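Local coordinates for CurF (Lyngbya majuscula, PDB 5DP2), which probably catalyses NADPH-dependent closure of a cyclopropane ring during curacin A biosynthesis, as an unusual cyclopropanase of the enoyl reductase family, at residues F50-N55 with F80-V85; Q61-K66 with P278-D283; L106-N111 with I139-F144. All coordinates share one frame; numbering follows the deposited sequence.

Followed from the N terminus, the chain first leaves helix 50-57, and interaction 1 closes a short loop by bringing residues 80-85 back to that helix. Interaction 2 opens within this loop, at residues 61-66, and closes only at 278-283, so the two cross. Interaction 3, joining 106-111 to 139-144, comes after interaction 1 has closed and is nested within the long span of interaction 2. Arg51 ties interactions 1 and 2 by salt bridges to Glu62 and Asp280; Glu83 reaches Met141 N, and Lys66 NZ meets Tyr108 O. Together the contacts connect the GroES-like domain, helix 140-153 and the edge of the Rossmann sheet beside NADP.

Interaction 1 (F50-N55 with F80-V85); sequences FREVLN and FGVEGV. With NAP (NADP nicotinamide-adenine-dinucleotide phosphate), chain B.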
loop_
_atom_site.group_PDB
_atom_site.type_symbol
_atom_site.label_atom_id
_atom_site.label_comp_id
_atom_site.label_asym_id
_atom_site.label_seq_id
_atom_site.Cartn_x
_atom_site.Cartn_y
_atom_site.Cartn_z
ATOM N N PHE A 50 3.402 -2.060 5.626
ATOM C CA PHE A 50 4.748 -2.472 5.970
ATOM C C PHE A 50 5.612 -1.273 6.399
ATOM O O PHE A 50 6.420 -1.404 7.333
ATOM C CB PHE A 50 5.395 -3.218 4.803
ATOM C CG PHE A 50 6.657 -3.922 5.164
ATOM C CD1 PHE A 50 6.617 -5.052 6.001
ATOM C CD2 PHE A 50 7.866 -3.467 4.696
ATOM C CE1 PHE A 50 7.792 -5.718 6.340
ATOM C CE2 PHE A 50 9.043 -4.146 5.003
ATOM C CZ PHE A 50 9.001 -5.265 5.831
ATOM N N ARG A 51 5.464 -0.107 5.749
ATOM C CA ARG A 51 6.186 1.115 6.173
ATOM C C ARG A 51 6.040 1.362 7.652
ATOM O O ARG A 51 6.970 1.833 8.312
ATOM C CB ARG A 51 5.639 2.380 5.404
ATOM C CG ARG A 51 6.199 3.742 5.885
ATOM C CD ARG A 51 7.658 3.965 5.574
ATOM N NE ARG A 51 7.862 4.221 4.164
ATOM C CZ ARG A 51 7.749 5.402 3.518
ATOM N NH1 ARG A 51 7.420 6.530 4.166
ATOM N NH2 ARG A 51 7.966 5.424 2.218
ATOM N N GLU A 52 4.845 1.131 8.172
ATOM C CA GLU A 52 4.563 1.428 9.582
ATOM C C GLU A 52 5.278 0.475 10.525
ATOM O O GLU A 52 5.668 0.887 11.615
ATOM C CB GLU A 52 3.062 1.428 9.804
ATOM C CG GLU A 52 2.402 2.568 9.017
ATOM C CD GLU A 52 0.919 2.532 8.930
ATOM O OE1 GLU A 52 0.337 1.442 8.726
ATOM O OE2 GLU A 52 0.322 3.636 9.005
ATOM N N VAL A 53 5.449 -0.786 10.132
ATOM C CA VAL A 53 6.327 -1.697 10.869
ATOM C C VAL A 53 7.757 -1.142 10.890
ATOM O O VAL A 53 8.380 -1.049 11.947
ATOM C CB VAL A 53 6.269 -3.125 10.255
ATOM C CG1 VAL A 53 7.290 -4.034 10.911
ATOM C CG2 VAL A 53 4.869 -3.717 10.387
ATOM N N LEU A 54 8.262 -0.725 9.730
ATOM C CA LEU A 54 9.608 -0.157 9.661
ATOM C C LEU A 54 9.700 1.108 10.512
ATOM O O LEU A 54 10.735 1.376 11.132
ATOM C CB LEU A 54 9.993 0.154 8.207
ATOM C CG LEU A 54 9.992 -0.996 7.202
ATOM C CD1 LEU A 54 10.419 -0.469 5.841
ATOM C CD2 LEU A 54 10.883 -2.138 7.677
ATOM N N ASN A 55 8.620 1.893 10.541
ATOM C CA ASN A 55 8.615 3.117 11.353
ATOM C C ASN A 55 8.758 2.777 12.838
ATOM O O ASN A 55 9.609 3.355 13.554
ATOM C CB ASN A 55 7.283 3.877 11.218
ATOM C CG ASN A 55 7.000 4.520 9.863
ATOM O OD1 ASN A 55 5.816 4.735 9.568
ATOM N ND2 ASN A 55 8.015 4.875 9.098
ATOM N N PHE A 80 -0.116 6.754 13.060
ATOM C CA PHE A 80 -0.172 5.628 12.138
ATOM C C PHE A 80 -1.527 5.593 11.465
ATOM O O PHE A 80 -2.516 6.086 12.005
ATOM C CB PHE A 80 0.065 4.310 12.903
ATOM C CG PHE A 80 1.344 4.304 13.683
ATOM C CD1 PHE A 80 2.533 3.938 13.091
ATOM C CD2 PHE A 80 1.380 4.739 15.008
ATOM C CE1 PHE A 80 3.726 4.011 13.778
ATOM C CE2 PHE A 80 2.572 4.803 15.706
ATOM C CZ PHE A 80 3.741 4.421 15.102
ATOM N N GLY A 81 -1.552 4.948 10.302
ATOM C CA GLY A 81 -2.782 4.749 9.546
ATOM C C GLY A 81 -2.751 5.612 8.299
ATOM O O GLY A 81 -3.258 6.756 8.300
ATOM N N VAL A 82 -2.157 5.082 7.237
ATOM C CA VAL A 82 -1.964 5.797 6.001
ATOM C C VAL A 82 -3.145 5.614 5.034
ATOM O O VAL A 82 -3.127 6.115 3.908
ATOM C CB VAL A 82 -0.595 5.458 5.361
ATOM C CG1 VAL A 82 0.552 5.912 6.255
ATOM C CG2 VAL A 82 -0.476 3.970 5.029
ATOM N N GLU A 83 -4.182 4.928 5.509
ATOM C CA GLU A 83 -5.398 4.653 4.773
ATOM C C GLU A 83 -6.386 4.090 5.792
ATOM O O GLU A 83 -5.989 3.597 6.853
ATOM C CB GLU A 83 -5.147 3.608 3.660
ATOM C CG GLU A 83 -4.564 2.297 4.197
ATOM C CD GLU A 83 -4.338 1.208 3.154
ATOM O OE1 GLU A 83 -5.187 1.112 2.223
ATOM O OE2 GLU A 83 -3.338 0.466 3.290
ATOM N N GLY A 84 -7.666 4.133 5.469
ATOM C CA GLY A 84 -8.659 3.439 6.251
ATOM C C GLY A 84 -10.051 3.741 5.776
ATOM O O GLY A 84 -10.222 4.384 4.719
ATOM N N VAL A 85 -11.042 3.261 6.528
ATOM C CA VAL A 85 -12.444 3.441 6.145
ATOM C C VAL A 85 -13.270 3.733 7.374
ATOM O O VAL A 85 -12.941 3.292 8.486
ATOM C CB VAL A 85 -13.033 2.195 5.420
ATOM C CG1 VAL A 85 -12.301 1.905 4.122
ATOM C CG2 VAL A 85 -13.023 0.982 6.325
HETATM P PA NAP B . 3.606 -6.533 2.140
HETATM O O1A NAP B . 2.275 -7.068 2.542
HETATM O O2A NAP B . 4.051 -6.674 0.731
HETATM O O5B NAP B . 4.681 -7.164 3.140
HETATM C C5B NAP B . 6.083 -7.132 2.840
HETATM C C4B NAP B . 6.483 -8.141 1.786
HETATM O O4B NAP B . 7.889 -8.159 1.703
HETATM C C3B NAP B . 6.017 -9.541 2.062
HETATM O O3B NAP B . 5.099 -9.915 1.032
HETATM C C2B NAP B . 7.290 -10.408 2.038
HETATM O O2B NAP B . 7.266 -11.586 1.281
HETATM C C1B NAP B . 8.306 -9.501 1.373
HETATM N N9A NAP B . 9.662 -9.629 1.889
HETATM C C8A NAP B . 10.195 -8.989 2.986
HETATM N N7A NAP B . 11.489 -9.345 3.163
HETATM C C5A NAP B . 11.783 -10.199 2.173
HETATM C C6A NAP B . 12.949 -10.924 1.783
HETATM N N6A NAP B . 14.086 -10.802 2.497
HETATM N N1A NAP B . 12.883 -11.700 0.710
HETATM C C2A NAP B . 11.738 -11.796 0.025
HETATM N N3A NAP B . 10.587 -11.170 0.288
HETATM C C4A NAP B . 10.613 -10.396 1.362
HETATM O O3 NAP B . 3.706 -4.977 2.540
HETATM P PN NAP B . 3.088 -3.694 1.808
HETATM O O1N NAP B . 2.626 -2.768 2.866
HETATM O O2N NAP B . 2.123 -4.109 0.737
HETATM O O5D NAP B . 4.373 -3.064 1.172
HETATM C C5D NAP B . 5.048 -3.778 0.111
HETATM C C4D NAP B . 6.469 -3.193 -0.087
HETATM O O4D NAP B . 6.347 -2.025 -0.857
HETATM C C3D NAP B . 7.171 -2.759 1.206
HETATM O O3D NAP B . 8.585 -2.870 0.996
HETATM C C2D NAP B . 6.732 -1.326 1.366
HETATM O O2D NAP B . 7.682 -0.592 2.144
HETATM C C1D NAP B . 6.657 -0.865 -0.065
HETATM N N1N NAP B . 5.645 0.131 -0.478
HETATM C C2N NAP B . 6.038 1.251 -1.126
HETATM C C3N NAP B . 5.134 2.219 -1.555
HETATM C C7N NAP B . 5.622 3.433 -2.267
HETATM O O7N NAP B . 4.797 4.308 -2.417
HETATM N N7N NAP B . 6.911 3.477 -2.698
HETATM C C4N NAP B . 3.771 2.027 -1.308
HETATM C C5N NAP B . 3.390 0.868 -0.643
HETATM C C6N NAP B . 4.339 -0.078 -0.235
HETATM P P2B NAP B . 6.527 -12.931 1.728
HETATM O O1X NAP B . 5.032 -12.640 1.684
HETATM O O2X NAP B . 6.974 -13.911 0.680
HETATM O O3X NAP B . 7.003 -13.253 3.124
HETATM O O HOH W 1 -2.006 2.126 7.624
#
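Phe80 presents a ring edge to helix 50-57: its CE1 lies 4.4 Å from Asn55 CB, and Glu52 CB also stands near the ring plane. The contact belongs to the GroES-like domain of the medium-chain dehydrogenase/reductase fold, where it joins this helix to the segment running on into strand 83-91. It is a worked example of a buried carboxylate held by backbone amides. Next, Gly81 N donates a hydrogen bond to Glu52 OE2 (2.6 Å), met on the syn side but 30° out of the carboxylate plane. At the backbone angles of Gly81 a CB would strike the preceding carbonyl oxygen. Glu52 reaches this amide because its CG stands anti to the carbonyl carbon (chi1 -65°) and the chain beyond is extended, carrying the carboxylate clear of the helix. Val82 rests CG1 3.6 Å from the same OE2, while Val82 N donates to a water oxygen 3.0 Å away that in turn donates to Glu52 OE1. Asn49 N also bonds to OE1, so both carboxylate oxygens are gripped. Farther along, Glu83 turns to other partners, Lys336 and Asn49 ND2. At the first turn of the helix, Phe50 N gives NADP O1N a nearly straight bond (3.0 Å, 170°).

Interaction 2 (Q61-K66 with P278-D283); sequences QEYIKK and PFDMSD. With NAP (NADP nicotinamide-adenine-dinucleotide phosphate), chain B.
Tyr63 donates its OH to Asp283 OD1 over 2.6 Å, at the ring edge and near its plane. The side chains cross at about a right angle, and ring and carboxylate planes are turned 43° apart; the hydroxyl reaches the syn side of OD1, 19° out of the carboxylate plane. CG between the backbone N and the carbonyl carbon (chi1 56°) directs the Tyr63 ring toward Asp283. Ile64, the residue most covered here, presses CD1 on Ser282, 3.3 Å from Ser282 OG and a tight 3.5 Å from Ser282 CB. Asp283 and Ser282 belong to the first turn of helix 281-287, which follows the edge strand 275-278 of the Rossmann sheet, so a loop of the GroES-like domain here meets the cofactor domain. Asp280 is the N-cap: its OD1 accepts from Ser282 OG at 2.6 Å, above the carboxylate plane, and weakly from Ser282 N. Its other oxygen, OD2, receives a water hydrogen bond at 2.6 Å, the same water donating to Tyr63 OH, and forms a salt bridge with Arg51. Next to the cap the backbone reads the nicotinamide carboxamide: NADP N7N donates to Phe279 O at 2.8 Å, and Met281 N to NADP O7N at 2.7 Å.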
loop_
_atom_site.group_PDB
_atom_site.type_symbol
_atom_site.label_atom_id
_atom_site.label_comp_id
_atom_site.label_asym_id
_atom_site.label_seq_id
_atom_site.Cartn_x
_atom_site.Cartn_y
_atom_site.Cartn_z
ATOM N N GLN A 61 12.535 6.285 8.971
ATOM C CA GLN A 61 11.996 7.405 9.740
ATOM C C GLN A 61 11.166 8.340 8.860
ATOM O O GLN A 61 11.652 8.814 7.828
ATOM C CB GLN A 61 13.102 8.200 10.428
ATOM C CG GLN A 61 12.522 9.218 11.373
ATOM C CD GLN A 61 13.581 9.908 12.173
ATOM O OE1 GLN A 61 13.848 11.105 11.969
ATOM N NE2 GLN A 61 14.193 9.176 13.103
ATOM N N GLU A 62 9.906 8.552 9.228
ATOM C CA GLU A 62 9.092 9.459 8.432
ATOM C C GLU A 62 9.665 10.870 8.447
ATOM O O GLU A 62 10.072 11.379 9.505
ATOM C CB GLU A 62 7.658 9.508 8.980
ATOM C CG GLU A 62 6.909 8.202 8.817
ATOM C CD GLU A 62 6.754 7.808 7.384
ATOM O OE1 GLU A 62 6.235 8.641 6.597
ATOM O OE2 GLU A 62 7.121 6.659 7.006
ATOM N N TYR A 63 9.623 11.524 7.288
ATOM C CA TYR A 63 9.921 12.955 7.147
ATOM C C TYR A 63 8.662 13.759 6.772
ATOM O O TYR A 63 8.659 14.983 6.923
ATOM C CB TYR A 63 11.063 13.198 6.120
ATOM C CG TYR A 63 10.757 12.598 4.791
ATOM C CD1 TYR A 63 9.964 13.288 3.883
ATOM C CD2 TYR A 63 11.156 11.301 4.457
ATOM C CE1 TYR A 63 9.572 12.718 2.687
ATOM C CE2 TYR A 63 10.752 10.714 3.281
ATOM C CZ TYR A 63 9.966 11.421 2.390
ATOM O OH TYR A 63 9.559 10.803 1.247
ATOM N N ILE A 64 7.606 13.101 6.284
ATOM C CA ILE A 64 6.374 13.802 5.958
ATOM C C ILE A 64 5.744 14.296 7.262
ATOM O O ILE A 64 5.438 13.515 8.166
ATOM C CB ILE A 64 5.445 12.882 5.152
ATOM C CG1 ILE A 64 6.015 12.786 3.733
ATOM C CG2 ILE A 64 4.019 13.395 5.164
ATOM C CD1 ILE A 64 5.318 11.810 2.844
ATOM N N LYS A 65 5.496 15.610 7.335
ATOM C CA LYS A 65 5.053 16.200 8.584
ATOM C C LYS A 65 3.631 15.784 8.960
ATOM O O LYS A 65 3.304 15.753 10.135
ATOM C CB LYS A 65 5.268 17.714 8.570
ATOM C CG LYS A 65 6.771 18.057 8.686
ATOM C CD LYS A 65 7.158 19.476 8.903
ATOM C CE LYS A 65 8.600 19.488 9.404
ATOM N NZ LYS A 65 9.123 20.864 9.589
ATOM N N LYS A 66 2.817 15.409 7.961
ATOM C CA LYS A 66 1.456 14.940 8.219
ATOM C C LYS A 66 1.432 13.690 9.097
ATOM O O LYS A 66 0.417 13.415 9.736
ATOM C CB LYS A 66 0.761 14.641 6.852
ATOM C CG LYS A 66 -0.747 14.507 6.922
ATOM C CD LYS A 66 -1.381 14.206 5.590
ATOM C CE LYS A 66 -2.883 14.377 5.684
ATOM N NZ LYS A 66 -3.566 14.033 4.440
ATOM N N PRO A 278 11.139 4.785 -10.027
ATOM C CA PRO A 278 11.020 4.796 -8.579
ATOM C C PRO A 278 9.981 5.834 -8.159
ATOM O O PRO A 278 9.914 6.927 -8.760
ATOM C CB PRO A 278 12.422 5.251 -8.137
ATOM C CG PRO A 278 12.883 6.185 -9.228
ATOM C CD PRO A 278 12.266 5.596 -10.507
ATOM N N PHE A 279 9.195 5.545 -7.127
ATOM C CA PHE A 279 8.273 6.556 -6.634
ATOM C C PHE A 279 7.880 6.244 -5.210
ATOM O O PHE A 279 8.035 5.112 -4.735
ATOM C CB PHE A 279 7.010 6.700 -7.517
ATOM C CG PHE A 279 6.141 5.457 -7.596
ATOM C CD1 PHE A 279 6.375 4.479 -8.538
ATOM C CD2 PHE A 279 5.066 5.278 -6.747
ATOM C CE1 PHE A 279 5.546 3.370 -8.626
ATOM C CE2 PHE A 279 4.267 4.149 -6.819
ATOM C CZ PHE A 279 4.501 3.198 -7.772
ATOM N N ASP A 280 7.330 7.259 -4.532
ATOM C CA ASP A 280 6.824 7.149 -3.170
ATOM C C ASP A 280 5.441 7.783 -3.139
ATOM O O ASP A 280 5.296 9.007 -3.330
ATOM C CB ASP A 280 7.786 7.794 -2.160
ATOM C CG ASP A 280 7.347 7.572 -0.712
ATOM O OD1 ASP A 280 6.138 7.521 -0.474
ATOM O OD2 ASP A 280 8.209 7.457 0.193
ATOM N N MET A 281 4.429 6.946 -2.959
ATOM C CA MET A 281 3.057 7.448 -2.993
ATOM C C MET A 281 2.761 8.491 -1.942
ATOM O O MET A 281 1.982 9.415 -2.189
ATOM C CB MET A 281 2.072 6.302 -2.864
ATOM C CG MET A 281 2.086 5.352 -4.023
ATOM S SD MET A 281 1.489 6.055 -5.593
ATOM C CE MET A 281 -0.266 5.989 -5.292
ATOM N N SER A 282 3.354 8.344 -0.752
ATOM C CA SER A 282 3.153 9.369 0.265
ATOM C C SER A 282 3.613 10.753 -0.221
ATOM O O SER A 282 2.908 11.753 -0.028
ATOM C CB SER A 282 3.781 8.942 1.591
ATOM O OG SER A 282 5.170 8.834 1.539
ATOM N N ASP A 283 4.765 10.811 -0.903
ATOM C CA ASP A 283 5.204 12.051 -1.482
ATOM C C ASP A 283 4.205 12.583 -2.522
ATOM O O ASP A 283 3.923 13.774 -2.615
ATOM C CB ASP A 283 6.557 11.911 -2.206
ATOM C CG ASP A 283 7.760 11.692 -1.307
ATOM O OD1 ASP A 283 7.700 12.068 -0.125
ATOM O OD2 ASP A 283 8.768 11.146 -1.825
HETATM P PA NAP B . 3.606 -6.533 2.140
HETATM O O1A NAP B . 2.275 -7.068 2.542
HETATM O O2A NAP B . 4.051 -6.674 0.731
HETATM O O5B NAP B . 4.681 -7.164 3.140
HETATM C C5B NAP B . 6.083 -7.132 2.840
HETATM C C4B NAP B . 6.483 -8.141 1.786
HETATM O O4B NAP B . 7.889 -8.159 1.703
HETATM C C3B NAP B . 6.017 -9.541 2.062
HETATM O O3B NAP B . 5.099 -9.915 1.032
HETATM C C2B NAP B . 7.290 -10.408 2.038
HETATM O O2B NAP B . 7.266 -11.586 1.281
HETATM C C1B NAP B . 8.306 -9.501 1.373
HETATM N N9A NAP B . 9.662 -9.629 1.889
HETATM C C8A NAP B . 10.195 -8.989 2.986
HETATM N N7A NAP B . 11.489 -9.345 3.163
HETATM C C5A NAP B . 11.783 -10.199 2.173
HETATM C C6A NAP B . 12.949 -10.924 1.783
HETATM N N6A NAP B . 14.086 -10.802 2.497
HETATM N N1A NAP B . 12.883 -11.700 0.710
HETATM C C2A NAP B . 11.738 -11.796 0.025
HETATM N N3A NAP B . 10.587 -11.170 0.288
HETATM C C4A NAP B . 10.613 -10.396 1.362
HETATM O O3 NAP B . 3.706 -4.977 2.540
HETATM P PN NAP B . 3.088 -3.694 1.808
HETATM O O1N NAP B . 2.626 -2.768 2.866
HETATM O O2N NAP B . 2.123 -4.109 0.737
HETATM O O5D NAP B . 4.373 -3.064 1.172
HETATM C C5D NAP B . 5.048 -3.778 0.111
HETATM C C4D NAP B . 6.469 -3.193 -0.087
HETATM O O4D NAP B . 6.347 -2.025 -0.857
HETATM C C3D NAP B . 7.171 -2.759 1.206
HETATM O O3D NAP B . 8.585 -2.870 0.996
HETATM C C2D NAP B . 6.732 -1.326 1.366
HETATM O O2D NAP B . 7.682 -0.592 2.144
HETATM C C1D NAP B . 6.657 -0.865 -0.065
HETATM N N1N NAP B . 5.645 0.131 -0.478
HETATM C C2N NAP B . 6.038 1.251 -1.126
HETATM C C3N NAP B . 5.134 2.219 -1.555
HETATM C C7N NAP B . 5.622 3.433 -2.267
HETATM O O7N NAP B . 4.797 4.308 -2.417
HETATM N N7N NAP B . 6.911 3.477 -2.698
HETATM C C4N NAP B . 3.771 2.027 -1.308
HETATM C C5N NAP B . 3.390 0.868 -0.643
HETATM C C6N NAP B . 4.339 -0.078 -0.235
HETATM P P2B NAP B . 6.527 -12.931 1.728
HETATM O O1X NAP B . 5.032 -12.640 1.684
HETATM O O2X NAP B . 6.974 -13.911 0.680
HETATM O O3X NAP B . 7.003 -13.253 3.124
HETATM O O HOH W 2 7.586 9.124 2.807
HETATM O O HOH W 3 10.765 8.112 0.316
#

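Interaction 3 (L106-N111 with I139-F144); sequences LAYPGN and IFMSFF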
loop_
_atom_site.group_PDB
_atom_site.type_symbol
_atom_site.label_atom_id
_atom_site.label_comp_id
_atom_site.label_asym_id
_atom_site.label_seq_id
_atom_site.Cartn_x
_atom_site.Cartn_y
_atom_site.Cartn_z
ATOM N N LEU A 106 -10.572 6.947 3.581
ATOM C CA LEU A 106 -9.694 8.076 3.894
ATOM C C LEU A 106 -8.415 7.941 3.075
ATOM O O LEU A 106 -7.686 6.939 3.195
ATOM C CB LEU A 106 -9.385 8.144 5.380
ATOM C CG LEU A 106 -10.593 8.339 6.313
ATOM C CD1 LEU A 106 -11.208 7.027 6.752
ATOM C CD2 LEU A 106 -10.177 9.184 7.528
ATOM N N ALA A 107 -8.137 8.964 2.262
ATOM C CA ALA A 107 -6.951 8.979 1.390
ATOM C C ALA A 107 -5.777 9.579 2.161
ATOM O O ALA A 107 -5.787 10.771 2.491
ATOM C CB ALA A 107 -7.263 9.817 0.157
ATOM N N TYR A 108 -4.779 8.761 2.470
ATOM C CA TYR A 108 -3.560 9.185 3.150
ATOM C C TYR A 108 -3.818 10.142 4.320
ATOM O O TYR A 108 -3.227 11.218 4.405
ATOM C CB TYR A 108 -2.517 9.774 2.159
ATOM C CG TYR A 108 -1.128 9.841 2.764
ATOM C CD1 TYR A 108 -0.470 8.673 3.145
ATOM C CD2 TYR A 108 -0.477 11.055 3.002
ATOM C CE1 TYR A 108 0.778 8.720 3.776
ATOM C CE2 TYR A 108 0.756 11.110 3.627
ATOM C CZ TYR A 108 1.378 9.945 4.026
ATOM O OH TYR A 108 2.592 10.047 4.664
ATOM N N PRO A 109 -4.627 9.725 5.309
ATOM C CA PRO A 109 -4.832 10.603 6.472
ATOM C C PRO A 109 -3.570 10.723 7.331
ATOM O O PRO A 109 -3.305 11.801 7.876
ATOM C CB PRO A 109 -5.974 9.919 7.222
ATOM C CG PRO A 109 -5.922 8.482 6.807
ATOM C CD PRO A 109 -5.485 8.533 5.364
ATOM N N GLY A 110 -2.824 9.615 7.478
ATOM C CA GLY A 110 -1.635 9.572 8.318
ATOM C C GLY A 110 -1.860 9.206 9.774
ATOM O O GLY A 110 -0.893 8.884 10.469
ATOM N N ASN A 111 -3.132 9.283 10.191
ATOM C CA ASN A 111 -3.552 9.059 11.584
ATOM C C ASN A 111 -4.816 8.195 11.659
ATOM O O ASN A 111 -5.582 8.284 12.607
ATOM C CB ASN A 111 -3.792 10.398 12.297
ATOM C CG ASN A 111 -4.903 11.215 11.667
ATOM O OD1 ASN A 111 -5.316 10.943 10.538
ATOM N ND2 ASN A 111 -5.380 12.220 12.372
ATOM N N ILE A 139 -8.243 -1.636 0.086
ATOM C CA ILE A 139 -8.089 -1.071 -1.260
ATOM C C ILE A 139 -6.999 -0.013 -1.420
ATOM O O ILE A 139 -6.166 -0.120 -2.314
ATOM C CB ILE A 139 -9.450 -0.490 -1.760
ATOM C CG1 ILE A 139 -10.474 -1.608 -1.922
ATOM C CG2 ILE A 139 -9.245 0.294 -3.051
ATOM C CD1 ILE A 139 -11.867 -1.129 -2.258
ATOM N N PHE A 140 -7.052 1.068 -0.618
ATOM C CA PHE A 140 -6.413 2.325 -1.023
ATOM C C PHE A 140 -4.912 2.229 -1.308
ATOM O O PHE A 140 -4.474 2.450 -2.441
ATOM C CB PHE A 140 -6.703 3.424 0.028
ATOM C CG PHE A 140 -6.138 4.765 -0.326
ATOM C CD1 PHE A 140 -6.819 5.628 -1.192
ATOM C CD2 PHE A 140 -4.909 5.180 0.168
ATOM C CE1 PHE A 140 -6.274 6.849 -1.541
ATOM C CE2 PHE A 140 -4.363 6.408 -0.173
ATOM C CZ PHE A 140 -5.048 7.236 -1.044
ATOM N N MET A 141 -4.086 1.967 -0.296
ATOM C CA MET A 141 -2.674 2.107 -0.552
ATOM C C MET A 141 -2.184 1.055 -1.555
ATOM O O MET A 141 -1.394 1.363 -2.460
ATOM C CB MET A 141 -1.888 2.076 0.750
ATOM C CG MET A 141 -0.436 2.422 0.595
ATOM S SD MET A 141 -0.037 4.048 -0.047
ATOM C CE MET A 141 -0.263 5.040 1.424
ATOM N N SER A 142 -2.623 -0.184 -1.406
ATOM C CA SER A 142 -2.095 -1.253 -2.262
ATOM C C SER A 142 -2.509 -1.066 -3.733
ATOM O O SER A 142 -1.674 -1.171 -4.632
ATOM C CB SER A 142 -2.500 -2.615 -1.732
ATOM O OG SER A 142 -2.005 -2.847 -0.426
ATOM N N PHE A 143 -3.803 -0.833 -3.977
ATOM C CA PHE A 143 -4.246 -0.637 -5.355
ATOM C C PHE A 143 -3.805 0.677 -5.941
ATOM O O PHE A 143 -3.537 0.738 -7.150
ATOM C CB PHE A 143 -5.763 -0.819 -5.518
ATOM C CG PHE A 143 -6.212 -2.260 -5.519
ATOM C CD1 PHE A 143 -6.249 -2.976 -6.709
ATOM C CD2 PHE A 143 -6.567 -2.894 -4.347
ATOM C CE1 PHE A 143 -6.685 -4.294 -6.730
ATOM C CE2 PHE A 143 -7.030 -4.211 -4.370
ATOM C CZ PHE A 143 -7.087 -4.903 -5.568
ATOM N N PHE A 144 -3.783 1.773 -5.168
ATOM C CA PHE A 144 -3.369 3.038 -5.761
ATOM C C PHE A 144 -1.895 2.959 -6.170
ATOM O O PHE A 144 -1.506 3.454 -7.233
ATOM C CB PHE A 144 -3.664 4.239 -4.851
ATOM C CG PHE A 144 -5.116 4.673 -4.828
ATOM C CD1 PHE A 144 -6.169 3.791 -4.608
ATOM C CD2 PHE A 144 -5.437 6.024 -4.997
ATOM C CE1 PHE A 144 -7.483 4.219 -4.566
ATOM C CE2 PHE A 144 -6.756 6.458 -4.956
ATOM C CZ PHE A 144 -7.772 5.561 -4.736
#
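Phe140 turns CG away from its own amide nitrogen (chi1 -178°), which carries the ring from helix 140-153 across to Ala107, on strand 103-107. Met141 starts likewise (chi1 -171°), then bends twice to lie alongside Tyr108; it is modelled in two conformers, and the touch of Met141 CE on Tyr108 CD1 (4.0 Å) belongs to one of them and is less certain. Over one face of the Phe140 ring stands Ala107 CA, 3.9 Å from the centroid and 25° off the normal, a CH-pi contact with the strand backbone itself. Ala107 CB follows toward the rim, 3.6 Å from Phe140 CE1; Tyr108 N approaches Phe140 CE2 obliquely, at 3.6 Å. The opposite face is taken by Phe144, one helical turn on, whose CG sits 4.0 Å above the ring plane. The ring is thus a wedge between helix and GroES-like sheet. A leucine in its place would probably leave Ala107 CA without a flat pi face and open a gap between strand and helix. No hydrogen bond crosses between these segments; Glu83 OE1, of the 80-85 segment, accepts from Met141 N. The contact therefore rests on dispersion and on a CA-H probably polarised by its flanking amides.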